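Local coordinates for protein nucleoporin NUP159 (Saccharomyces cerevisiae, PDB 1XIP) that forms the N-terminal beta-propeller of a nuclear pore component and functions in mRNA export by tethering the helicase Dbp5 to the pore, at residues 8-20 / 307-321. Sequence-based numbering, arbitrary orientation.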
ATOM      1  N   GLU A   8       7.674  12.359 -20.748  1.00 45.12           N
ATOM      2  CA  GLU A   8       8.177  11.494 -19.694  1.00 43.75           C
ATOM      3  C   GLU A   8       8.568  12.282 -18.439  1.00 41.92           C
ATOM      4  O   GLU A   8       9.225  13.307 -18.542  1.00 41.81           O
ATOM      5  CB  GLU A   8       9.416  10.779 -20.240  1.00 44.36           C
ATOM      6  CG  GLU A   8       9.370   9.259 -20.263  1.00 47.43           C
ATOM      7  CD  GLU A   8      10.648   8.631 -19.695  1.00 51.61           C
ATOM      8  OE1 GLU A   8      10.555   7.713 -18.832  1.00 53.73           O
ATOM      9  OE2 GLU A   8      11.754   9.058 -20.099  1.00 52.66           O
ATOM     10  N   VAL A   9       8.163  11.809 -17.261  1.00 39.87           N
ATOM     11  CA  VAL A   9       8.635  12.399 -16.003  1.00 38.16           C
ATOM     12  C   VAL A   9      10.084  12.012 -15.836  1.00 36.97           C
ATOM     13  O   VAL A   9      10.422  10.837 -15.981  1.00 37.18           O
ATOM     14  CB  VAL A   9       7.879  11.885 -14.748  1.00 38.21           C
ATOM     15  CG1 VAL A   9       7.657  13.027 -13.766  1.00 38.99           C
ATOM     16  CG2 VAL A   9       6.564  11.230 -15.106  1.00 37.94           C
ATOM     17  N   PRO A  10      10.948  12.973 -15.521  1.00 35.62           N
ATOM     18  CA  PRO A  10      12.390  12.715 -15.484  1.00 34.62           C
ATOM     19  C   PRO A  10      12.884  12.169 -14.133  1.00 33.37           C
ATOM     20  O   PRO A  10      12.228  12.346 -13.110  1.00 33.32           O
ATOM     21  CB  PRO A  10      12.994  14.092 -15.787  1.00 34.81           C
ATOM     22  CG  PRO A  10      11.820  15.058 -15.815  1.00 35.42           C
ATOM     23  CD  PRO A  10      10.646  14.372 -15.182  1.00 35.32           C
ATOM     24  N   THR A  11      14.023  11.488 -14.151  1.00 32.06           N
ATOM     25  CA  THR A  11      14.585  10.917 -12.946  1.00 30.95           C
ATOM     26  C   THR A  11      15.846  11.653 -12.524  1.00 30.52           C
ATOM     27  O   THR A  11      16.820  11.752 -13.288  1.00 30.46           O
ATOM     28  CB  THR A  11      14.875   9.424 -13.130  1.00 31.16           C
ATOM     29  OG1 THR A  11      13.633   8.706 -13.259  1.00 30.66           O
ATOM     30  CG2 THR A  11      15.509   8.840 -11.852  1.00 30.93           C
ATOM     31  N   GLU A  12      15.811  12.166 -11.298  1.00 29.57           N
ATOM     32  CA  GLU A  12      16.936  12.848 -10.701  1.00 28.81           C
ATOM     33  C   GLU A  12      17.806  11.839  -9.977  1.00 28.45           C
ATOM     34  O   GLU A  12      17.302  11.024  -9.215  1.00 28.29           O
ATOM     35  CB  GLU A  12      16.442  13.912  -9.724  1.00 28.71           C
ATOM     36  CG  GLU A  12      17.535  14.763  -9.111  1.00 28.15           C
ATOM     37  CD  GLU A  12      17.033  15.585  -7.949  1.00 28.66           C
ATOM     38  OE1 GLU A  12      16.798  16.796  -8.126  1.00 29.14           O
ATOM     39  OE2 GLU A  12      16.883  15.027  -6.849  1.00 30.31           O
ATOM     40  N   THR A  13      19.105  11.878 -10.260  1.00 28.07           N
ATOM     41  CA  THR A  13      20.096  11.199  -9.450  1.00 27.97           C
ATOM     42  C   THR A  13      20.477  12.133  -8.323  1.00 28.67           C
ATOM     43  O   THR A  13      20.948  13.243  -8.556  1.00 28.28           O
ATOM     44  CB  THR A  13      21.328  10.857 -10.283  1.00 27.62           C
ATOM     45  OG1 THR A  13      20.921  10.114 -11.428  1.00 26.53           O
ATOM     46  CG2 THR A  13      22.226   9.890  -9.528  1.00 26.64           C
ATOM     47  N   SER A  14      20.251  11.686  -7.098  1.00 29.81           N
ATOM     48  CA  SER A  14      20.487  12.525  -5.935  1.00 31.06           C
ATOM     49  C   SER A  14      21.566  11.913  -5.076  1.00 31.67           C
ATOM     50  O   SER A  14      21.543  10.709  -4.804  1.00 31.62           O
ATOM     51  CB  SER A  14      19.196  12.700  -5.127  1.00 31.25           C
ATOM     52  OG  SER A  14      19.347  13.679  -4.106  1.00 32.21           O
ATOM     53  N   GLU A  15      22.512  12.745  -4.653  1.00 32.56           N
ATOM     54  CA  GLU A  15      23.558  12.308  -3.745  1.00 33.60           C
ATOM     55  C   GLU A  15      23.199  12.604  -2.288  1.00 34.03           C
ATOM     56  O   GLU A  15      24.053  12.506  -1.388  1.00 34.48           O
ATOM     57  CB  GLU A  15      24.893  12.958  -4.118  1.00 33.91           C
ATOM     58  CG  GLU A  15      26.098  12.087  -3.791  1.00 34.90           C
ATOM     59  CD  GLU A  15      27.100  12.000  -4.920  1.00 36.26           C
ATOM     60  OE1 GLU A  15      26.683  11.930  -6.112  1.00 36.47           O
ATOM     61  OE2 GLU A  15      28.315  11.993  -4.607  1.00 36.57           O
ATOM     62  N   ASP A  16      21.939  12.967  -2.059  1.00 34.38           N
ATOM     63  CA  ASP A  16      21.451  13.302  -0.720  1.00 34.88           C
ATOM     64  C   ASP A  16      20.436  12.284  -0.197  1.00 35.40           C
ATOM     65  O   ASP A  16      19.965  12.397   0.925  1.00 35.33           O
ATOM     66  CB  ASP A  16      20.823  14.695  -0.710  1.00 34.66           C
ATOM     67  CG  ASP A  16      21.723  15.750  -1.306  1.00 34.71           C
ATOM     68  OD1 ASP A  16      21.186  16.665  -1.963  1.00 34.28           O
ATOM     69  OD2 ASP A  16      22.969  15.760  -1.161  1.00 34.95           O
ATOM     70  N   PHE A  17      20.100  11.303  -1.027  1.00 36.18           N
ATOM     71  CA  PHE A  17      19.104  10.302  -0.684  1.00 36.97           C
ATOM     72  C   PHE A  17      19.712   8.931  -0.755  1.00 36.89           C
ATOM     73  O   PHE A  17      20.462   8.621  -1.693  1.00 36.82           O
ATOM     74  CB  PHE A  17      17.921  10.355  -1.646  1.00 37.39           C
ATOM     75  CG  PHE A  17      16.907  11.388  -1.287  1.00 40.12           C
ATOM     76  CD1 PHE A  17      16.780  12.561  -2.050  1.00 42.81           C
ATOM     77  CD2 PHE A  17      16.080  11.214  -0.175  1.00 41.80           C
ATOM     78  CE1 PHE A  17      15.835  13.542  -1.706  1.00 42.81           C
ATOM     79  CE2 PHE A  17      15.138  12.184   0.174  1.00 42.26           C
ATOM     80  CZ  PHE A  17      15.015  13.347  -0.591  1.00 42.83           C
ATOM     81  N   GLY A  18      19.377   8.105   0.231  1.00 36.73           N
ATOM     82  CA  GLY A  18      19.714   6.698   0.183  1.00 36.13           C
ATOM     83  C   GLY A  18      19.039   5.867   1.250  1.00 35.67           C
ATOM     84  O   GLY A  18      18.571   6.395   2.271  1.00 35.85           O
ATOM     85  N   PHE A  19      18.997   4.558   1.008  1.00 34.88           N
ATOM     86  CA  PHE A  19      18.541   3.601   1.993  1.00 34.01           C
ATOM     87  C   PHE A  19      19.732   2.930   2.667  1.00 33.60           C
ATOM     88  O   PHE A  19      20.756   2.686   2.035  1.00 33.39           O
ATOM     89  CB  PHE A  19      17.650   2.564   1.338  1.00 33.86           C
ATOM     90  CG  PHE A  19      16.346   3.113   0.832  1.00 34.12           C
ATOM     91  CD1 PHE A  19      15.232   3.211   1.677  1.00 36.12           C
ATOM     92  CD2 PHE A  19      16.215   3.517  -0.492  1.00 33.67           C
ATOM     93  CE1 PHE A  19      14.010   3.706   1.200  1.00 35.51           C
ATOM     94  CE2 PHE A  19      15.020   4.005  -0.968  1.00 34.35           C
ATOM     95  CZ  PHE A  19      13.905   4.097  -0.122  1.00 34.83           C
ATOM     96  N   LYS A  20      19.596   2.675   3.965  1.00 33.18           N
ATOM     97  CA  LYS A  20      20.567   1.895   4.720  1.00 32.81           C
ATOM     98  C   LYS A  20      19.885   0.609   5.163  1.00 31.98           C
ATOM     99  O   LYS A  20      18.909   0.652   5.916  1.00 32.01           O
ATOM    100  CB  LYS A  20      21.066   2.678   5.934  1.00 33.04           C
ATOM    101  CG  LYS A  20      22.539   2.462   6.235  1.00 35.30           C
ATOM    102  CD  LYS A  20      22.767   1.318   7.242  1.00 38.10           C
ATOM    103  CE  LYS A  20      24.174   0.703   7.090  1.00 40.07           C
ATOM    104  NZ  LYS A  20      25.129   1.097   8.192  1.00 40.57           N
ATOM    105  N   ILE A 307      11.307   6.195  -4.880  1.00 24.25           N
ATOM    106  CA  ILE A 307      11.159   7.439  -4.141  1.00 24.63           C
ATOM    107  C   ILE A 307      10.566   8.528  -5.050  1.00 25.08           C
ATOM    108  O   ILE A 307      11.040   8.735  -6.157  1.00 25.29           O
ATOM    109  CB  ILE A 307      12.507   7.896  -3.598  1.00 24.49           C
ATOM    110  CG1 ILE A 307      13.178   6.780  -2.796  1.00 24.95           C
ATOM    111  CG2 ILE A 307      12.336   9.108  -2.726  1.00 24.16           C
ATOM    112  CD1 ILE A 307      14.657   7.048  -2.514  1.00 26.07           C
ATOM    113  N   TRP A 308       9.522   9.199  -4.571  1.00 25.72           N
ATOM    114  CA  TRP A 308       8.925  10.343  -5.242  1.00 26.31           C
ATOM    115  C   TRP A 308       9.117  11.569  -4.351  1.00 27.49           C
ATOM    116  O   TRP A 308       8.710  11.556  -3.193  1.00 28.04           O
ATOM    117  CB  TRP A 308       7.438  10.087  -5.451  1.00 25.89           C
ATOM    118  CG  TRP A 308       6.721  11.254  -6.026  1.00 24.97           C
ATOM    119  CD1 TRP A 308       5.946  12.149  -5.358  1.00 24.32           C
ATOM    120  CD2 TRP A 308       6.724  11.671  -7.397  1.00 22.71           C
ATOM    121  NE1 TRP A 308       5.464  13.096  -6.229  1.00 24.09           N
ATOM    122  CE2 TRP A 308       5.931  12.824  -7.486  1.00 21.29           C
ATOM    123  CE3 TRP A 308       7.339  11.188  -8.560  1.00 22.61           C
ATOM    124  CZ2 TRP A 308       5.726  13.502  -8.679  1.00 21.08           C
ATOM    125  CZ3 TRP A 308       7.137  11.866  -9.752  1.00 22.16           C
ATOM    126  CH2 TRP A 308       6.335  13.012  -9.801  1.00 20.63           C
ATOM    127  N   ASP A 309       9.736  12.640  -4.852  1.00 28.55           N
ATOM    128  CA  ASP A 309      10.016  13.802  -3.998  1.00 29.28           C
ATOM    129  C   ASP A 309       8.970  14.940  -4.063  1.00 29.47           C
ATOM    130  O   ASP A 309       9.196  16.009  -3.501  1.00 29.79           O
ATOM    131  CB  ASP A 309      11.434  14.331  -4.250  1.00 28.81           C
ATOM    132  CG  ASP A 309      11.593  15.250  -5.438  1.00 30.58           C
ATOM    133  OD1 ASP A 309      10.632  15.393  -6.229  1.00 31.29           O
ATOM    134  OD2 ASP A 309      12.676  15.852  -5.613  1.00 32.68           O
ATOM    135  N   SER A 310       7.841  14.695  -4.736  1.00 29.73           N
ATOM    136  CA  SER A 310       6.770  15.688  -4.896  1.00 29.91           C
ATOM    137  C   SER A 310       6.729  16.242  -6.334  1.00 29.84           C
ATOM    138  O   SER A 310       5.719  16.779  -6.767  1.00 30.44           O
ATOM    139  CB  SER A 310       6.919  16.820  -3.879  1.00 30.11           C
ATOM    140  OG  SER A 310       7.628  17.900  -4.449  1.00 31.71           O
ATOM    141  N   LYS A 311       7.856  16.120  -7.043  1.00 29.52           N
ATOM    142  CA  LYS A 311       7.953  16.664  -8.410  1.00 29.16           C
ATOM    143  C   LYS A 311       8.578  15.715  -9.444  1.00 28.39           C
ATOM    144  O   LYS A 311       8.305  15.845 -10.635  1.00 28.67           O
ATOM    145  CB  LYS A 311       8.731  17.987  -8.403  1.00 29.70           C
ATOM    146  CG  LYS A 311      10.141  17.908  -7.785  1.00 31.20           C
ATOM    147  CD  LYS A 311      11.128  18.864  -8.459  1.00 33.77           C
ATOM    148  CE  LYS A 311      12.329  19.199  -7.565  1.00 35.82           C
ATOM    149  NZ  LYS A 311      13.290  18.061  -7.455  1.00 36.41           N
ATOM    150  N   GLN A 312       9.413  14.784  -8.976  1.00 27.15           N
ATOM    151  CA  GLN A 312      10.057  13.814  -9.841  1.00 26.25           C
ATOM    152  C   GLN A 312      10.509  12.589  -9.058  1.00 26.12           C
ATOM    153  O   GLN A 312      10.487  12.589  -7.827  1.00 25.74           O
ATOM    154  CB  GLN A 312      11.241  14.444 -10.574  1.00 26.31           C
ATOM    155  CG  GLN A 312      12.530  14.532  -9.755  1.00 26.38           C
ATOM    156  CD  GLN A 312      13.423  15.675 -10.189  1.00 26.58           C
ATOM    157  OE1 GLN A 312      13.611  16.629  -9.442  1.00 26.87           O
ATOM    158  NE2 GLN A 312      13.978  15.583 -11.392  1.00 25.37           N
ATOM    159  N   VAL A 313      10.932  11.555  -9.794  1.00 25.91           N
ATOM    160  CA  VAL A 313      11.439  10.314  -9.217  1.00 25.84           C
ATOM    161  C   VAL A 313      12.908  10.483  -8.908  1.00 26.65           C
ATOM    162  O   VAL A 313      13.634  11.082  -9.686  1.00 26.29           O
ATOM    163  CB  VAL A 313      11.262   9.109 -10.203  1.00 25.46           C
ATOM    164  CG1 VAL A 313      11.893   7.824  -9.647  1.00 24.26           C
ATOM    165  CG2 VAL A 313       9.809   8.885 -10.520  1.00 24.74           C
ATOM    166  N   ILE A 314      13.347   9.946  -7.779  1.00 28.13           N
ATOM    167  CA  ILE A 314      14.737  10.075  -7.356  1.00 30.17           C
ATOM    168  C   ILE A 314      15.423   8.735  -7.259  1.00 31.52           C
ATOM    169  O   ILE A 314      14.963   7.839  -6.564  1.00 32.00           O
ATOM    170  CB  ILE A 314      14.805  10.772  -6.010  1.00 30.19           C
ATOM    171  CG1 ILE A 314      14.485  12.248  -6.174  1.00 30.46           C
ATOM    172  CG2 ILE A 314      16.168  10.573  -5.345  1.00 30.71           C
ATOM    173  CD1 ILE A 314      13.768  12.770  -4.991  1.00 32.65           C
ATOM    174  N   GLU A 315      16.532   8.601  -7.960  1.00 33.51           N
ATOM    175  CA  GLU A 315      17.397   7.461  -7.781  1.00 35.41           C
ATOM    176  C   GLU A 315      18.566   7.930  -6.939  1.00 36.22           C
ATOM    177  O   GLU A 315      19.104   9.018  -7.179  1.00 35.93           O
ATOM    178  CB  GLU A 315      17.888   6.942  -9.134  1.00 35.93           C
ATOM    179  CG  GLU A 315      16.965   5.922  -9.801  1.00 38.83           C
ATOM    180  CD  GLU A 315      17.694   5.036 -10.818  1.00 42.71           C
ATOM    181  OE1 GLU A 315      18.230   5.565 -11.824  1.00 43.02           O
ATOM    182  OE2 GLU A 315      17.733   3.800 -10.612  1.00 45.03           O
ATOM    183  N   PRO A 316      18.939   7.137  -5.933  1.00 37.33           N
ATOM    184  CA  PRO A 316      20.195   7.352  -5.207  1.00 38.36           C
ATOM    185  C   PRO A 316      21.380   7.160  -6.150  1.00 39.58           C
ATOM    186  O   PRO A 316      21.255   6.437  -7.148  1.00 39.61           O
ATOM    187  CB  PRO A 316      20.179   6.248  -4.147  1.00 38.17           C
ATOM    188  CG  PRO A 316      18.762   5.842  -4.044  1.00 37.70           C
ATOM    189  CD  PRO A 316      18.186   5.989  -5.399  1.00 37.32           C
ATOM    190  N   SER A 317      22.507   7.794  -5.842  1.00 41.16           N
ATOM    191  CA  SER A 317      23.651   7.816  -6.760  1.00 43.01           C
ATOM    192  C   SER A 317      24.509   6.548  -6.734  1.00 44.02           C
ATOM    193  O   SER A 317      25.447   6.418  -7.514  1.00 44.21           O
ATOM    194  CB  SER A 317      24.521   9.070  -6.534  1.00 42.93           C
ATOM    195  OG  SER A 317      24.800   9.280  -5.159  1.00 43.77           O
ATOM    196  N   GLN A 318      24.187   5.616  -5.841  1.00 45.55           N
ATOM    197  CA  GLN A 318      24.934   4.363  -5.758  1.00 47.02           C
ATOM    198  C   GLN A 318      24.034   3.176  -5.459  1.00 47.59           C
ATOM    199  O   GLN A 318      22.973   3.342  -4.857  1.00 47.72           O
ATOM    200  CB  GLN A 318      26.071   4.471  -4.741  1.00 47.24           C
ATOM    201  CG  GLN A 318      27.446   4.533  -5.400  1.00 48.52           C
ATOM    202  CD  GLN A 318      28.428   5.363  -4.611  1.00 50.49           C
ATOM    203  OE1 GLN A 318      28.765   5.023  -3.469  1.00 51.41           O
ATOM    204  NE2 GLN A 318      28.893   6.460  -5.206  1.00 50.99           N
ATOM    205  N   ASP A 319      24.466   1.983  -5.876  1.00 48.47           N
ATOM    206  CA  ASP A 319      23.597   0.792  -5.876  1.00 49.29           C
ATOM    207  C   ASP A 319      23.328   0.166  -4.503  1.00 49.13           C
ATOM    208  O   ASP A 319      22.327  -0.519  -4.331  1.00 49.26           O
ATOM    209  CB  ASP A 319      24.113  -0.268  -6.861  1.00 49.85           C
ATOM    210  CG  ASP A 319      23.253  -0.364  -8.115  1.00 50.88           C
ATOM    211  OD1 ASP A 319      22.062  -0.727  -7.995  1.00 51.71           O
ATOM    212  OD2 ASP A 319      23.682  -0.087  -9.261  1.00 52.62           O
ATOM    213  N   SER A 320      24.218   0.393  -3.538  1.00 49.12           N
ATOM    214  CA  SER A 320      24.011  -0.093  -2.170  1.00 48.96           C
ATOM    215  C   SER A 320      22.922   0.701  -1.418  1.00 48.84           C
ATOM    216  O   SER A 320      22.448   0.276  -0.358  1.00 48.69           O
ATOM    217  CB  SER A 320      25.327  -0.071  -1.386  1.00 49.06           C
ATOM    218  OG  SER A 320      26.030   1.142  -1.593  1.00 49.28           O
ATOM    219  N   GLU A 321      22.528   1.843  -1.988  1.00 48.53           N
ATOM    220  CA  GLU A 321      21.589   2.778  -1.360  1.00 47.88           C
ATOM    221  C   GLU A 321      20.147   2.621  -1.853  1.00 47.34           C
ATOM    222  O   GLU A 321      19.284   3.444  -1.525  1.00 46.80           O
ATOM    223  CB  GLU A 321      22.051   4.217  -1.594  1.00 47.93           C
ATOM    224  CG  GLU A 321      22.680   4.861  -0.380  1.00 48.75           C
ATOM    225  CD  GLU A 321      24.187   4.732  -0.373  1.00 50.34           C
ATOM    226  OE1 GLU A 321      24.847   5.421  -1.185  1.00 51.34           O
ATOM    227  OE2 GLU A 321      24.709   3.942   0.448  1.00 50.61           O
TER
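E12 is joined to strand 313-316 through both of its backbone polar atoms: its N donates to V313 O at 2.9 Å, and its O accepts from E315 N at 2.8 Å. S14 N donates to E315 O, with an N-H...O angle of 165°; the two strands run parallel, with T11 beside V313 and S14 beside P316. T11 and T13 share one face of this pair with V313 and E315, where T11 CG2 rests against E315 CG; the polar ends turn elsewhere, T11 OG1 to D265 and E315 to R322. On the other face, D309 OD1 closes an Asx turn by accepting K311 N and Q312 N from opposite sides of its carboxylate plane, while D309 OD2 offers its syn lone pair to K311 NZ at 2.9 Å. A long salt bridge links K311 NZ to E12 OE1, 3.8 Å away, and the lysine probably offsets the like charges of the E12 and D309 carboxylates. The Q312 side chain crosses that of E12 at about a right angle, its NE2 3.4 Å from E12 CB. Cutting Q312 back to an alanine would probably open a gap beside E12 CB and leave the E12 side chain freer to turn. In this beta-propeller, the two-strand parallel ribbon fastens the N-terminal segment to the stretch following strand 306-308, just before the chain enters the blade containing 18-26 and 374-381. F17 sets CD1 3.9 Å from I314 CG2, and S14 CB touches the same methyl. F19 N donates to E321 O, tilted 33° from the carbonyl plane, and that oxygen also lies at the edge of the F19 ring. With CG anti to its carbonyl carbon (chi1 -67°), F19 brings CE2 against I307 CD1, and the ring also packs on V378 and L380.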